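Local coordinates for protein phospholipase C-beta (PLC-beta) (Sepia officinalis, PDB 3QR0) that is a multidomain phospholipase C of the beta class that binds a calcium ion in its TIM-barrel core, alongside PH, EF-hand-like and C2 modules, at residues S336-N339 with H345-T348; E368-D373 with A501-K506; V596-Q601 with I605-N610; T547-K552 with T569-K574; S351-Y356 with V397-E402. One frame throughout, in Å; residues are numbered along the deposited sequence.

Contact 1 (S336-N339 with H345-T348); sequences SSHN and HQLT. With CA (calcium ion), chain B.
Asn-339 and Gln-346 meet through their side-chain amides, which lie nearly in one plane (11° apart), beside the calcium site of the TIM barrel, in the loop between strand 332-334 and helix 354-361. This is the tight part of the contact: Asn-339 ND2 donates to Gln-346 OE1 over 3.1 Å at an N-H...O angle of 156°, in the carbonyl plane of Gln-346. The bond fixes the rotation of the Asn-339 amide, whose OD1 binds calcium at 2.3 Å, while ND2 also donates to metal-bound water 3. A bend at chi2 (-69°) turns the Gln-346 amide so that OE1 points at Asn-339. The neighbouring His-338 ring backs the Asn-339 amide, and its ND1 is bonded to Asn-599 while NE2 meets metal-bound water 1 at 2.8 Å.

The rest is loose. His-338 CE1 comes no closer than 4.0 Å to Gln-346 OE1, and just 85 Å² is buried between the segments. Gln-346 NE2 binds Ser-580 and donates to water 2 over 3.0 Å. Water 2 has more acceptors in reach than protons, but it bridges the two segments by donating to Asn-339 O at 2.8 Å.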
# COMPACT_ATOMS: atom_id res chain seq x y z
N SER A 336 -2.11 10.88 -3.63
CA SER A 336 -1.49 12.21 -3.58
C SER A 336 -0.64 12.49 -2.34
O SER A 336 -1.03 12.18 -1.21
CB SER A 336 -2.58 13.28 -3.66
OG SER A 336 -3.31 13.16 -4.87
N SER A 337 0.51 13.13 -2.57
CA SER A 337 1.49 13.45 -1.54
C SER A 337 1.60 14.97 -1.33
O SER A 337 1.62 15.74 -2.29
CB SER A 337 2.85 12.90 -1.95
OG SER A 337 3.90 13.51 -1.24
N HIS A 338 1.69 15.39 -0.06
CA HIS A 338 1.90 16.80 0.32
C HIS A 338 3.37 17.07 0.70
O HIS A 338 4.00 16.22 1.34
CB HIS A 338 1.01 17.16 1.52
CG HIS A 338 1.31 18.51 2.10
ND1 HIS A 338 1.85 18.67 3.36
CD2 HIS A 338 1.14 19.75 1.60
CE1 HIS A 338 2.00 19.96 3.60
NE2 HIS A 338 1.58 20.64 2.55
N ASN A 339 3.87 18.27 0.37
CA ASN A 339 5.28 18.69 0.61
C ASN A 339 6.19 17.47 0.55
O ASN A 339 6.85 17.09 1.53
CB ASN A 339 5.45 19.45 1.95
CG ASN A 339 5.01 20.92 1.88
OD1 ASN A 339 4.68 21.45 0.81
ND2 ASN A 339 5.02 21.59 3.03
N HIS A 345 9.87 16.44 10.01
CA HIS A 345 9.18 17.59 10.58
C HIS A 345 9.11 18.72 9.56
O HIS A 345 10.05 18.92 8.78
CB HIS A 345 9.95 18.04 11.83
CG HIS A 345 9.18 18.92 12.76
ND1 HIS A 345 9.17 20.30 12.65
CD2 HIS A 345 8.45 18.63 13.87
CE1 HIS A 345 8.45 20.81 13.63
NE2 HIS A 345 8.00 19.82 14.38
N GLN A 346 8.00 19.46 9.56
CA GLN A 346 7.77 20.54 8.59
C GLN A 346 8.71 21.75 8.76
O GLN A 346 8.93 22.49 7.80
CB GLN A 346 6.33 21.04 8.66
CG GLN A 346 5.26 20.01 8.29
CD GLN A 346 5.27 19.65 6.82
OE1 GLN A 346 5.12 20.52 5.96
NE2 GLN A 346 5.44 18.37 6.53
N LEU A 347 9.22 21.96 9.97
CA LEU A 347 10.02 23.15 10.27
C LEU A 347 11.50 22.87 10.50
O LEU A 347 12.33 23.72 10.20
CB LEU A 347 9.47 23.86 11.51
CG LEU A 347 7.99 24.24 11.50
CD1 LEU A 347 7.64 24.92 12.81
CD2 LEU A 347 7.66 25.14 10.32
N THR A 348 11.83 21.69 11.03
CA THR A 348 13.21 21.36 11.39
C THR A 348 13.77 20.14 10.68
O THR A 348 14.89 19.71 10.98
CB THR A 348 13.32 21.10 12.91
OG1 THR A 348 12.42 20.05 13.27
CG2 THR A 348 12.97 22.36 13.69
CA CA B . 3.99 23.45 -0.04
O HOH W 1 2.00 23.15 1.32
O HOH W 2 5.58 16.79 4.01
O HOH W 3 4.17 24.57 2.14

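Contact 2 (E368-D373 with A501-K506); sequences ELDCWD and AGTAAK. With CA (calcium ion), chain B.
The calcium site of the TIM barrel links Asp-370 and Trp-372, on strand 366-372, to Thr-503 in the loop after helix 488-501. That loop is probably part of the X-Y linker, which in PLC-beta proteins lies over the open end of the barrel. The approach is loose: the nearest CA atoms, those of Asp-370 and Ala-504, are 8.7 Å apart, and the two segments share only 105 Å² of buried surface.

Seven atoms bind the metal. Glu-368 contributes OE2 at 2.4 Å from the calcium ion. Asp-370 binds through both carboxylate oxygens, OD2 at 2.5 Å, and OD2 is also hydrogen-bonded to Tyr-341. Asn-339, Glu-417 and waters 1 and 3 complete the shell. The extended Glu-368 side chain, with CG anti to the backbone N (chi1 -174°), spans the distance to the ion and leaves OE1 for a salt bridge with Arg-570, which probably helps offset the negative charge gathered here.

Thr-503 belongs to the second shell. Its OG1 is bonded to Glu-417 and accepts from metal-bound water 3 over 3.0 Å. Its CB touches the edge of the indole, 4.0 Å from Trp-372 CZ2, while the Trp-372 ring stacks on His-419. Water 4 joins all three side chains, donating to Thr-503 OG1 and, at 2.8 Å, to Asp-370 OD2. It lies in the indole plane, where it accepts from Trp-372 NE1 at 3.1 Å.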
# COMPACT_ATOMS: atom_id res chain seq x y z
N GLU A 368 4.24 17.27 -4.75
CA GLU A 368 4.39 18.70 -4.56
C GLU A 368 5.86 19.12 -4.58
O GLU A 368 6.72 18.46 -4.00
CB GLU A 368 3.75 19.12 -3.24
CG GLU A 368 3.72 20.63 -3.02
CD GLU A 368 2.86 21.02 -1.85
OE1 GLU A 368 2.35 20.12 -1.16
OE2 GLU A 368 2.69 22.24 -1.61
N LEU A 369 6.13 20.22 -5.27
CA LEU A 369 7.45 20.81 -5.37
C LEU A 369 7.33 22.28 -4.99
O LEU A 369 6.69 23.06 -5.70
CB LEU A 369 8.00 20.68 -6.80
CG LEU A 369 8.33 19.29 -7.38
CD1 LEU A 369 7.08 18.43 -7.63
CD2 LEU A 369 9.11 19.43 -8.69
N ASP A 370 7.92 22.65 -3.84
CA ASP A 370 7.96 24.03 -3.38
C ASP A 370 9.25 24.66 -3.89
O ASP A 370 10.33 24.39 -3.35
CB ASP A 370 7.96 24.10 -1.84
CG ASP A 370 6.62 23.76 -1.23
OD1 ASP A 370 5.69 23.31 -1.94
OD2 ASP A 370 6.48 23.93 0.00
N CYS A 371 9.13 25.51 -4.90
CA CYS A 371 10.29 26.05 -5.60
C CYS A 371 10.66 27.46 -5.12
O CYS A 371 9.81 28.34 -5.06
CB CYS A 371 10.03 26.06 -7.11
SG CYS A 371 9.49 24.46 -7.74
N TRP A 372 11.94 27.64 -4.78
CA TRP A 372 12.47 28.92 -4.31
C TRP A 372 13.76 29.27 -5.05
O TRP A 372 14.43 28.39 -5.61
CB TRP A 372 12.74 28.87 -2.79
CG TRP A 372 11.50 28.59 -1.97
CD1 TRP A 372 10.96 27.37 -1.70
CD2 TRP A 372 10.66 29.56 -1.33
NE1 TRP A 372 9.83 27.51 -0.92
CE2 TRP A 372 9.62 28.85 -0.68
CE3 TRP A 372 10.69 30.95 -1.23
CZ2 TRP A 372 8.61 29.49 0.04
CZ3 TRP A 372 9.68 31.59 -0.51
CH2 TRP A 372 8.66 30.86 0.12
N ASP A 373 14.10 30.56 -5.06
CA ASP A 373 15.36 31.02 -5.67
C ASP A 373 16.53 30.49 -4.86
O ASP A 373 16.56 30.65 -3.64
CB ASP A 373 15.44 32.55 -5.69
CG ASP A 373 14.57 33.18 -6.78
OD1 ASP A 373 14.02 32.46 -7.63
OD2 ASP A 373 14.43 34.42 -6.77
N ALA A 501 -2.77 28.18 5.26
CA ALA A 501 -2.13 27.76 4.00
C ALA A 501 -0.61 27.93 4.01
O ALA A 501 0.08 27.31 3.20
CB ALA A 501 -2.73 28.54 2.82
N GLY A 502 -0.10 28.77 4.90
CA GLY A 502 1.34 28.94 5.06
C GLY A 502 1.95 29.55 3.82
O GLY A 502 1.39 30.50 3.26
N THR A 503 3.08 29.00 3.37
CA THR A 503 3.76 29.53 2.19
C THR A 503 2.93 29.42 0.90
O THR A 503 3.14 30.17 -0.04
CB THR A 503 5.13 28.84 1.94
OG1 THR A 503 4.94 27.45 1.68
CG2 THR A 503 6.06 29.02 3.16
N ALA A 504 1.96 28.50 0.87
CA ALA A 504 1.09 28.34 -0.30
C ALA A 504 0.12 29.51 -0.50
O ALA A 504 -0.49 29.62 -1.56
CB ALA A 504 0.33 27.03 -0.20
N ALA A 505 -0.03 30.36 0.51
CA ALA A 505 -0.95 31.51 0.45
C ALA A 505 -0.53 32.57 -0.58
O ALA A 505 -1.39 33.28 -1.11
CB ALA A 505 -1.08 32.15 1.84
N LYS A 506 0.77 32.70 -0.83
CA LYS A 506 1.29 33.72 -1.74
C LYS A 506 2.45 33.17 -2.57
O LYS A 506 3.54 32.95 -2.05
CB LYS A 506 1.76 34.95 -0.95
CG LYS A 506 2.30 36.09 -1.83
CD LYS A 506 2.65 37.34 -1.01
CE LYS A 506 3.77 37.07 -0.01
NZ LYS A 506 4.33 38.33 0.55
CA CA B . 3.99 23.45 -0.04
O HOH W 4 7.57 26.39 0.91
O HOH W 3 4.17 24.57 2.14
O HOH W 1 2.00 23.15 1.32

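Contact 3 (V596-Q601 with I605-N610); sequences VALNFQ and IAMCVN
Phe-600 and Met-607 bring the two backbones to 6.5 Å, CA to CA, where the chain leaving strand 595-596 turns and comes back as helix 605-613. The Met-607 side chain lies between them. Its bends at chi2 (-50°) and again at chi3 fold the terminal methyl over the Phe-600 ring: CE stands 3.5 Å from the Phe-600 ring centroid and only 11° off the normal, a CH-pi contact. The sulfur is above the same ring, with Met-607 SD 4.1 Å from the centroid, so this is a Met-aromatic pair as well. Further back along the side chain, Met-607 CG sits 3.3 Å from the carbonyl oxygen of Asn-599, and SD touches Leu-598 CB.

This is a strand-to-helix connection in the Y part of the TIM barrel. Leu-598 pairs through its backbone with Ser-336 and His-338, while the helix rests on its far side against strands 669-676 and 718-725 of the C2 domain.

The Leu-598 and Asn-610 side chains run alongside each other, pointing opposite ways, with Leu-598 CD1 3.5 Å from Asn-610 CG. The Asn-610 amide is turned 78° from the Phe-600 plane and approaches obliquely, ND2 being 3.7 Å from Phe-600 CZ. That nitrogen is hydrogen-bonded to Asn-335. Water 5 bridges the segments, at 2.8 Å from Val-596 O and 3.0 Å from Asn-610 OD1.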
# COMPACT_ATOMS: atom_id res chain seq x y z
N VAL A 596 -6.32 14.15 -2.54
CA VAL A 596 -6.31 14.33 -1.10
C VAL A 596 -4.88 14.08 -0.58
O VAL A 596 -4.52 12.95 -0.25
CB VAL A 596 -7.36 13.42 -0.44
CG1 VAL A 596 -7.40 13.63 1.07
CG2 VAL A 596 -8.72 13.69 -1.04
N ALA A 597 -4.10 15.16 -0.53
CA ALA A 597 -2.65 15.09 -0.28
C ALA A 597 -2.28 14.79 1.17
O ALA A 597 -2.78 15.41 2.11
CB ALA A 597 -1.97 16.37 -0.73
N LEU A 598 -1.38 13.83 1.35
CA LEU A 598 -0.96 13.39 2.67
C LEU A 598 0.55 13.47 2.80
O LEU A 598 1.28 13.40 1.82
CB LEU A 598 -1.43 11.95 2.92
CG LEU A 598 -2.94 11.73 2.79
CD1 LEU A 598 -3.26 10.24 2.75
CD2 LEU A 598 -3.67 12.42 3.94
N ASN A 599 1.01 13.62 4.04
CA ASN A 599 2.43 13.55 4.33
C ASN A 599 2.87 12.09 4.39
O ASN A 599 2.60 11.40 5.36
CB ASN A 599 2.72 14.26 5.65
CG ASN A 599 2.44 15.75 5.58
OD1 ASN A 599 2.90 16.43 4.66
ND2 ASN A 599 1.69 16.26 6.54
N PHE A 600 3.57 11.65 3.34
CA PHE A 600 3.96 10.24 3.19
C PHE A 600 4.99 9.78 4.22
O PHE A 600 5.13 8.58 4.44
CB PHE A 600 4.47 9.96 1.77
CG PHE A 600 3.39 9.52 0.82
CD1 PHE A 600 2.26 10.31 0.64
CD2 PHE A 600 3.48 8.32 0.13
CE1 PHE A 600 1.25 9.90 -0.22
CE2 PHE A 600 2.48 7.92 -0.73
CZ PHE A 600 1.37 8.70 -0.90
N GLN A 601 5.68 10.72 4.86
CA GLN A 601 6.69 10.39 5.86
C GLN A 601 6.10 10.11 7.24
O GLN A 601 6.81 9.64 8.12
CB GLN A 601 7.73 11.52 5.98
CG GLN A 601 7.24 12.80 6.64
CD GLN A 601 6.62 13.80 5.67
OE1 GLN A 601 5.94 13.42 4.71
NE2 GLN A 601 6.86 15.07 5.93
N ILE A 605 -2.49 6.79 11.12
CA ILE A 605 -3.66 6.09 10.59
C ILE A 605 -3.98 6.50 9.14
O ILE A 605 -4.28 5.65 8.29
CB ILE A 605 -4.90 6.25 11.53
CG1 ILE A 605 -6.11 5.47 10.98
CG2 ILE A 605 -5.23 7.72 11.76
CD1 ILE A 605 -6.97 6.24 9.99
N ALA A 606 -3.88 7.79 8.84
CA ALA A 606 -4.18 8.31 7.51
C ALA A 606 -3.33 7.67 6.41
O ALA A 606 -3.86 7.25 5.38
CB ALA A 606 -4.01 9.82 7.48
N MET A 607 -2.02 7.59 6.63
CA MET A 607 -1.12 6.98 5.65
C MET A 607 -1.30 5.46 5.55
O MET A 607 -1.26 4.91 4.46
CB MET A 607 0.35 7.32 5.94
CG MET A 607 0.83 8.62 5.28
SD MET A 607 0.45 8.74 3.51
CE MET A 607 1.39 7.37 2.85
N CYS A 608 -1.50 4.81 6.69
CA CYS A 608 -1.81 3.37 6.71
C CYS A 608 -3.02 3.04 5.84
O CYS A 608 -2.98 2.09 5.06
CB CYS A 608 -2.04 2.90 8.15
SG CYS A 608 -0.55 2.93 9.17
N VAL A 609 -4.08 3.83 5.97
CA VAL A 609 -5.31 3.64 5.19
C VAL A 609 -5.09 3.97 3.71
O VAL A 609 -5.55 3.24 2.83
CB VAL A 609 -6.47 4.51 5.74
CG1 VAL A 609 -7.66 4.48 4.82
CG2 VAL A 609 -6.86 4.03 7.14
N ASN A 610 -4.39 5.07 3.45
CA ASN A 610 -4.11 5.50 2.08
C ASN A 610 -3.38 4.43 1.28
O ASN A 610 -3.80 4.06 0.19
CB ASN A 610 -3.30 6.79 2.09
CG ASN A 610 -3.14 7.39 0.71
OD1 ASN A 610 -4.10 7.93 0.15
ND2 ASN A 610 -1.94 7.32 0.16
O HOH W 5 -4.15 10.41 -1.45

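Contact 4 (T547-K552 with T569-K574); sequences TQALNK and TRIYPK. With GOL (glycerol), chain I.
Ile-571 pushes its CD1 methyl against the CB of Ala-549, 3.4 Å away and short for two methyl carbons. The pair sits in a beta-alpha-beta crossover of the TIM barrel: strand 540-545 runs into helix 546-555, and the chain returns through helix 557-563 to the neighbouring parallel strand 569-572. Here the CA atoms of Ala-549 and Ile-571 are 7.1 Å apart. CG1 of Ile-571 lies anti to the carbonyl carbon (chi1 -47°), and from there CD1 reaches the helix. Met-544 and Tyr-588 also touch Ala-549, and Tyr-588 covers Ile-571 too, so the methyl pair is part of a larger apolar layer between the strand and the outer helices.

Near the end of the strand the contact is looser. Thr-547 OG1 approaches Lys-574 CB at 4.0 Å, the two side chains set roughly perpendicular to each other. Two polar atoms here find their partners outside the segments: the Thr-547 hydroxyl is hydrogen-bonded to Asp-500, and Lys-574 N to Glu-546.

A glycerol, probably from the crystallisation liquor, links the segments on another side. Its O2 donates to Gln-548 OE1 over 2.8 Å, and Ser-543 O and Val-545 N bind it as well. Tyr-572, with CG placed between its backbone N and carbonyl carbon (chi1 62°), binds a terminal hydroxyl: glycerol O1 lies in the plane of the ring, at its edge, and receives a 2.6 Å hydrogen bond from Tyr-572 OH.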
# COMPACT_ATOMS: atom_id res chain seq x y z
N THR A 547 -8.49 23.74 6.00
CA THR A 547 -9.38 24.73 6.61
C THR A 547 -10.40 25.28 5.60
O THR A 547 -11.57 25.43 5.93
CB THR A 547 -8.58 25.90 7.22
OG1 THR A 547 -7.53 25.37 8.05
CG2 THR A 547 -9.48 26.80 8.05
N GLN A 548 -9.96 25.57 4.37
CA GLN A 548 -10.87 26.08 3.35
C GLN A 548 -11.87 25.01 2.94
O GLN A 548 -13.07 25.27 2.87
CB GLN A 548 -10.13 26.59 2.11
CG GLN A 548 -11.05 27.18 1.02
CD GLN A 548 -10.29 27.76 -0.17
OE1 GLN A 548 -9.25 27.24 -0.56
NE2 GLN A 548 -10.82 28.84 -0.75
N ALA A 549 -11.36 23.81 2.66
CA ALA A 549 -12.18 22.69 2.23
C ALA A 549 -13.23 22.31 3.28
O ALA A 549 -14.35 21.96 2.92
CB ALA A 549 -11.31 21.49 1.90
N LEU A 550 -12.87 22.40 4.56
CA LEU A 550 -13.81 22.15 5.66
C LEU A 550 -14.94 23.17 5.71
O LEU A 550 -16.09 22.81 5.95
CB LEU A 550 -13.07 22.13 7.00
CG LEU A 550 -12.23 20.89 7.28
CD1 LEU A 550 -11.30 21.11 8.48
CD2 LEU A 550 -13.13 19.68 7.50
N ASN A 551 -14.62 24.45 5.48
CA ASN A 551 -15.65 25.48 5.38
C ASN A 551 -16.64 25.22 4.24
O ASN A 551 -17.85 25.38 4.41
CB ASN A 551 -15.03 26.87 5.25
CG ASN A 551 -14.39 27.35 6.55
OD1 ASN A 551 -14.79 26.94 7.63
ND2 ASN A 551 -13.38 28.22 6.43
N LYS A 552 -16.14 24.80 3.08
CA LYS A 552 -17.01 24.49 1.94
C LYS A 552 -17.86 23.25 2.23
O LYS A 552 -19.06 23.22 1.95
CB LYS A 552 -16.20 24.27 0.66
CG LYS A 552 -15.23 25.40 0.28
CD LYS A 552 -15.82 26.80 0.44
CE LYS A 552 -14.79 27.86 0.08
NZ LYS A 552 -15.29 29.25 0.29
N THR A 569 -10.57 18.87 -7.13
CA THR A 569 -10.14 19.52 -5.90
C THR A 569 -8.92 18.80 -5.35
O THR A 569 -8.90 17.56 -5.25
CB THR A 569 -11.23 19.47 -4.80
OG1 THR A 569 -12.48 19.90 -5.34
CG2 THR A 569 -10.86 20.39 -3.63
N ARG A 570 -7.91 19.58 -5.00
CA ARG A 570 -6.79 19.08 -4.21
C ARG A 570 -6.93 19.62 -2.79
O ARG A 570 -7.30 20.77 -2.60
CB ARG A 570 -5.46 19.52 -4.84
CG ARG A 570 -4.22 19.10 -4.06
CD ARG A 570 -2.95 19.33 -4.87
NE ARG A 570 -1.77 18.92 -4.12
CZ ARG A 570 -1.12 19.67 -3.23
NH1 ARG A 570 -1.52 20.91 -2.95
NH2 ARG A 570 -0.05 19.18 -2.60
N ILE A 571 -6.61 18.79 -1.81
CA ILE A 571 -6.66 19.17 -0.40
C ILE A 571 -5.27 18.98 0.17
O ILE A 571 -4.57 18.05 -0.22
CB ILE A 571 -7.64 18.27 0.39
CG1 ILE A 571 -8.97 18.12 -0.35
CG2 ILE A 571 -7.84 18.82 1.81
CD1 ILE A 571 -9.88 19.33 -0.28
N TYR A 572 -4.84 19.86 1.07
CA TYR A 572 -3.57 19.67 1.76
C TYR A 572 -3.62 20.13 3.22
O TYR A 572 -4.43 20.99 3.57
CB TYR A 572 -2.42 20.34 0.99
CG TYR A 572 -2.55 21.83 0.85
CD1 TYR A 572 -1.96 22.68 1.78
CD2 TYR A 572 -3.25 22.40 -0.22
CE1 TYR A 572 -2.08 24.05 1.66
CE2 TYR A 572 -3.37 23.78 -0.34
CZ TYR A 572 -2.78 24.60 0.60
OH TYR A 572 -2.87 25.97 0.51
N PRO A 573 -2.77 19.54 4.08
CA PRO A 573 -2.86 19.83 5.51
C PRO A 573 -2.51 21.27 5.87
O PRO A 573 -1.66 21.89 5.24
CB PRO A 573 -1.88 18.84 6.15
CG PRO A 573 -1.01 18.36 5.05
CD PRO A 573 -1.81 18.45 3.79
N LYS A 574 -3.19 21.79 6.89
CA LYS A 574 -2.92 23.13 7.42
C LYS A 574 -1.53 23.25 8.03
O LYS A 574 -0.93 22.26 8.47
CB LYS A 574 -3.98 23.51 8.46
CG LYS A 574 -4.04 22.59 9.68
CD LYS A 574 -5.22 22.92 10.59
CE LYS A 574 -5.46 21.79 11.59
NZ LYS A 574 -6.58 22.09 12.53
C1 GOL I . -5.13 28.01 -1.36
O1 GOL I . -4.30 26.88 -1.45
C2 GOL I . -5.65 28.18 0.07
O2 GOL I . -6.57 27.16 0.39
C3 GOL I . -6.34 29.53 0.21
O3 GOL I . -6.20 29.96 1.54

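Contact 5 (S351-Y356 with V397-E402); sequences SSVEIY and VYAIAE
Apolar contact alone joins Val-353 and Tyr-356 to Ala-399 and Ile-400. Val-353 CG1, held anti to the backbone N (chi1 180°), presses closely on Ala-399 CB at 3.5 Å. Ile-400 reaches Tyr-356 obliquely, its CD1 coming to 3.9 Å from Tyr-356 CD1 and its CG1 close behind. The CA atoms of Tyr-356 and Ile-400 are 6.2 Å apart.

The hydrogen bonds lie within each segment or lead out of the pair. Ser-352 OG accepts from Ile-355 N over 3.1 Å at an N-H...O angle of 161°, a capping bond on the turn that leads into the helix. Val-353 O accepts from Tyr-356 N at 3.0 Å and lies in the plane of the tyrosine ring, at its edge. At the far end of that ring the phenol hydroxyl is bonded to the backbone oxygen of Glu-368. In the second segment, Ala-401 N and Glu-402 N make the regular helical bonds to Val-397 O and Tyr-398 O.

Charges run along one flank. Glu-354 OE1 and Glu-402 OE1 stay 6.4 Å apart, and Arg-357 forms a salt bridge with each, which probably eases the repulsion between them.

Beneath the helices, Tyr-356 and Ile-400 both rest on Leu-367 and Leu-369 of strand 366-372, the layering of helices over a strand that marks the outer wall of a TIM barrel.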
# COMPACT_ATOMS: atom_id res chain seq x y z
N SER A 351 15.00 18.06 3.70
CA SER A 351 14.48 17.88 2.35
C SER A 351 15.30 16.79 1.65
O SER A 351 16.46 16.57 2.01
CB SER A 351 14.54 19.18 1.55
OG SER A 351 13.66 20.15 2.10
N SER A 352 14.70 16.13 0.67
CA SER A 352 15.33 14.97 0.03
C SER A 352 14.98 14.88 -1.46
O SER A 352 13.89 15.29 -1.87
CB SER A 352 14.87 13.69 0.75
OG SER A 352 15.25 12.50 0.07
N VAL A 353 15.90 14.32 -2.25
CA VAL A 353 15.60 13.95 -3.62
C VAL A 353 15.06 12.52 -3.68
O VAL A 353 14.07 12.26 -4.37
CB VAL A 353 16.84 14.05 -4.53
CG1 VAL A 353 16.48 13.64 -5.96
CG2 VAL A 353 17.42 15.46 -4.48
N GLU A 354 15.71 11.61 -2.97
CA GLU A 354 15.32 10.19 -2.98
C GLU A 354 13.87 9.94 -2.57
O GLU A 354 13.23 9.01 -3.07
CB GLU A 354 16.27 9.38 -2.09
CG GLU A 354 15.99 7.87 -2.03
CD GLU A 354 16.07 7.16 -3.39
OE1 GLU A 354 16.94 7.51 -4.22
OE2 GLU A 354 15.25 6.24 -3.61
N ILE A 355 13.34 10.77 -1.66
CA ILE A 355 11.93 10.65 -1.25
C ILE A 355 10.97 10.72 -2.45
O ILE A 355 9.93 10.07 -2.44
CB ILE A 355 11.56 11.70 -0.16
CG1 ILE A 355 10.17 11.42 0.45
CG2 ILE A 355 11.60 13.12 -0.72
CD1 ILE A 355 10.02 10.03 1.06
N TYR A 356 11.31 11.50 -3.48
CA TYR A 356 10.48 11.55 -4.69
C TYR A 356 10.40 10.21 -5.39
O TYR A 356 9.33 9.79 -5.83
CB TYR A 356 10.96 12.64 -5.66
CG TYR A 356 10.54 14.02 -5.22
CD1 TYR A 356 9.32 14.56 -5.62
CD2 TYR A 356 11.36 14.78 -4.40
CE1 TYR A 356 8.93 15.83 -5.21
CE2 TYR A 356 10.98 16.05 -3.98
CZ TYR A 356 9.77 16.57 -4.39
OH TYR A 356 9.42 17.83 -3.96
N VAL A 397 13.63 16.76 -10.43
CA VAL A 397 12.92 16.42 -11.67
C VAL A 397 13.54 15.23 -12.42
O VAL A 397 12.82 14.44 -13.02
CB VAL A 397 12.70 17.62 -12.62
CG1 VAL A 397 11.66 18.59 -12.02
CG2 VAL A 397 14.00 18.33 -12.94
N TYR A 398 14.86 15.09 -12.36
CA TYR A 398 15.51 13.90 -12.90
C TYR A 398 15.16 12.64 -12.08
O TYR A 398 15.06 11.55 -12.63
CB TYR A 398 17.03 14.10 -13.00
CG TYR A 398 17.42 14.83 -14.27
CD1 TYR A 398 17.58 14.13 -15.46
CD2 TYR A 398 17.57 16.21 -14.30
CE1 TYR A 398 17.92 14.78 -16.64
CE2 TYR A 398 17.91 16.87 -15.47
CZ TYR A 398 18.08 16.15 -16.64
OH TYR A 398 18.41 16.79 -17.81
N ALA A 399 14.95 12.81 -10.77
CA ALA A 399 14.46 11.73 -9.90
C ALA A 399 13.03 11.33 -10.28
O ALA A 399 12.72 10.14 -10.42
CB ALA A 399 14.50 12.17 -8.44
N ILE A 400 12.17 12.33 -10.46
CA ILE A 400 10.80 12.09 -10.89
C ILE A 400 10.77 11.39 -12.25
O ILE A 400 10.02 10.42 -12.44
CB ILE A 400 9.98 13.41 -10.94
CG1 ILE A 400 9.76 13.97 -9.53
CG2 ILE A 400 8.63 13.18 -11.62
CD1 ILE A 400 9.25 15.39 -9.47
N ALA A 401 11.59 11.86 -13.18
CA ALA A 401 11.65 11.28 -14.52
C ALA A 401 12.05 9.80 -14.48
O ALA A 401 11.54 9.00 -15.26
CB ALA A 401 12.60 12.09 -15.41
N GLU A 402 12.95 9.44 -13.57
CA GLU A 402 13.37 8.05 -13.40
C GLU A 402 12.24 7.14 -12.90
O GLU A 402 12.02 6.05 -13.44
CB GLU A 402 14.55 7.96 -12.42
CG GLU A 402 15.06 6.54 -12.19
CD GLU A 402 16.04 6.42 -11.04
OE1 GLU A 402 16.60 7.45 -10.58
OE2 GLU A 402 16.26 5.27 -10.59

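In the fold
All five contacts belong to the TIM-barrel region. The chain completes contact 1 first, then interleaves contacts 5 and 2, whose segments alternate, and finally makes contact 4 and contact 3. Contacts 1 and 2, with centres about 11 Å apart, share the calcium ion and two of its waters. Contact 3 lies about 11 Å from contact 1, centre to centre, where backbone bonds join the X and Y halves of the barrel. Contact 4 meets contact 2 where Tyr-572 packs on Ala-501 and Ala-504. Contacts 4 and 5 are farthest apart, about 26 Å between centres, each packing a helix on the barrel wall, in the Y and X halves respectively.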